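Local coordinates for putative metal-sulfur cluster biosynthesis proteins YuaD (Bacillus subtilis, PDB 1ORU), which is of unknown function but contains a MOSC domain and may bind molybdenum and pyridoxal phosphate, at residues A[79-83]-A[84-88]. Sequence-based numbering, arbitrary orientation.
Sequences EIALK and MGVPR
Three successive amides converge on Ala81 O, the carbonyl round which helix 74-84 ends in a Schellman motif. The firm bond comes from Val86 N, 3.0 Å from Ala81 O at an N-H...O angle of 158°, and it spans five residues. Gly85 N at 2.9 Å and Met84 N at 3.2 Å add only weak, strongly bent bonds to Ala81 O. Both amides have a second acceptor: Met84 N meets Ile80 O at 2.9 Å, almost in line with that C=O, whereas Gly85 N, perched above the carbonyl plane, makes a 3.1 Å hydrogen bond to Leu82 O, the partner of the Val86 bond in the motif. What turns the chain is Gly85 itself, whose phi of 78° breaks the helical run and swings Val86 back against the last turn. There the methyl CG2 of Val86 comes within 4.1 Å of Ala81 CB.

One turn apart on the buried flank, Ile80 and Met84, a selenomethionine, run side by side and point the same way, and both touch Phe153 on helix 149-156. Leu149 of that helix touches both Met84 and Val86, so the end of one helix and the loop leaving it pack against the same neighbour. Lys83 adds a polar tie to the end of helix 149-156, with NZ hydrogen-bonded to the carbonyl oxygen of His156. Beyond the turn, Arg88 O accepts a hydrogen bond from the hydroxyl of Tyr143. The extended chi2 (-179°) of the selenomethionine carries SE alongside the gamma methyl of Ile80, with CG2 and SE 3.6 Å apart.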
loop_
_atom_site.group_PDB
_atom_site.type_symbol
_atom_site.label_atom_id
_atom_site.label_comp_id
_atom_site.label_asym_id
_atom_site.label_seq_id
_atom_site.Cartn_x
_atom_site.Cartn_y
_atom_site.Cartn_z
ATOM N N GLU A 79 -23.974 -1.993 10.826
ATOM C CA GLU A 79 -24.553 -1.167 9.780
ATOM C C GLU A 79 -24.987 -2.047 8.612
ATOM O O GLU A 79 -26.071 -1.861 8.059
ATOM C CB GLU A 79 -23.540 -0.127 9.304
ATOM C CG GLU A 79 -24.179 1.145 8.789
ATOM C CD GLU A 79 -23.159 2.164 8.321
ATOM O OE1 GLU A 79 -22.102 2.299 8.979
ATOM O OE2 GLU A 79 -23.423 2.838 7.301
ATOM N N ILE A 80 -24.142 -3.004 8.241
ATOM C CA ILE A 80 -24.466 -3.917 7.154
ATOM C C ILE A 80 -25.714 -4.712 7.547
ATOM O O ILE A 80 -26.648 -4.848 6.751
ATOM C CB ILE A 80 -23.299 -4.905 6.872
ATOM C CG1 ILE A 80 -22.081 -4.142 6.340
ATOM C CG2 ILE A 80 -23.739 -5.968 5.870
ATOM C CD1 ILE A 80 -20.843 -5.021 6.115
ATOM N N ALA A 81 -25.727 -5.226 8.778
ATOM C CA ALA A 81 -26.858 -6.013 9.273
ATOM C C ALA A 81 -28.168 -5.257 9.093
ATOM O O ALA A 81 -29.138 -5.799 8.562
ATOM C CB ALA A 81 -26.655 -6.369 10.747
ATOM N N LEU A 82 -28.195 -4.003 9.532
ATOM C CA LEU A 82 -29.395 -3.188 9.402
ATOM C C LEU A 82 -29.826 -3.027 7.950
ATOM O O LEU A 82 -30.999 -3.200 7.623
ATOM C CB LEU A 82 -29.177 -1.805 10.019
ATOM C CG LEU A 82 -29.566 -1.636 11.487
ATOM C CD1 LEU A 82 -28.763 -2.583 12.363
ATOM C CD2 LEU A 82 -29.330 -0.193 11.893
ATOM N N LYS A 83 -28.877 -2.696 7.082
ATOM C CA LYS A 83 -29.182 -2.504 5.671
ATOM C C LYS A 83 -29.688 -3.783 5.006
ATOM O O LYS A 83 -30.493 -3.728 4.079
ATOM C CB LYS A 83 -27.949 -1.965 4.939
ATOM C CG LYS A 83 -27.515 -0.586 5.432
ATOM C CD LYS A 83 -26.203 -0.122 4.809
ATOM C CE LYS A 83 -26.323 0.118 3.314
ATOM N NZ LYS A 83 -25.008 0.516 2.709
HETATM N N MSE A 84 -29.231 -4.935 5.486
HETATM C CA MSE A 84 -29.662 -6.205 4.917
HETATM C C MSE A 84 -30.933 -6.740 5.571
HETATM O O MSE A 84 -31.552 -7.683 5.069
HETATM C CB MSE A 84 -28.559 -7.245 5.058
HETATM C CG MSE A 84 -27.343 -6.981 4.186
HETATM SE SE MSE A 84 -26.054 -8.356 4.427
HETATM C CE MSE A 84 -26.954 -9.780 3.453
ATOM N N GLY A 85 -31.316 -6.147 6.696
ATOM C CA GLY A 85 -32.510 -6.599 7.386
ATOM C C GLY A 85 -32.306 -7.877 8.181
ATOM O O GLY A 85 -33.254 -8.637 8.384
ATOM N N VAL A 86 -31.075 -8.130 8.623
ATOM C CA VAL A 86 -30.785 -9.318 9.420
ATOM C C VAL A 86 -30.343 -8.892 10.821
ATOM O O VAL A 86 -29.776 -7.814 10.999
ATOM C CB VAL A 86 -29.687 -10.200 8.776
ATOM C CG1 VAL A 86 -30.168 -10.729 7.431
ATOM C CG2 VAL A 86 -28.402 -9.404 8.618
ATOM N N PRO A 87 -30.594 -9.741 11.831
ATOM C CA PRO A 87 -30.236 -9.461 13.224
ATOM C C PRO A 87 -28.759 -9.225 13.519
ATOM O O PRO A 87 -28.424 -8.414 14.384
ATOM C CB PRO A 87 -30.793 -10.672 13.970
ATOM C CG PRO A 87 -30.676 -11.757 12.973
ATOM C CD PRO A 87 -31.154 -11.097 11.705
ATOM N N ARG A 88 -27.874 -9.921 12.814
ATOM C CA ARG A 88 -26.450 -9.739 13.060
ATOM C C ARG A 88 -25.545 -10.246 11.946
ATOM O O ARG A 88 -25.921 -11.119 11.164
ATOM C CB ARG A 88 -26.057 -10.422 14.372
ATOM C CG ARG A 88 -26.376 -11.906 14.407
ATOM C CD ARG A 88 -25.843 -12.575 15.667
ATOM N NE ARG A 88 -26.198 -13.991 15.718
ATOM C CZ ARG A 88 -25.792 -14.835 16.660
ATOM N NH1 ARG A 88 -25.009 -14.410 17.642
ATOM N NH2 ARG A 88 -26.173 -16.105 16.626
#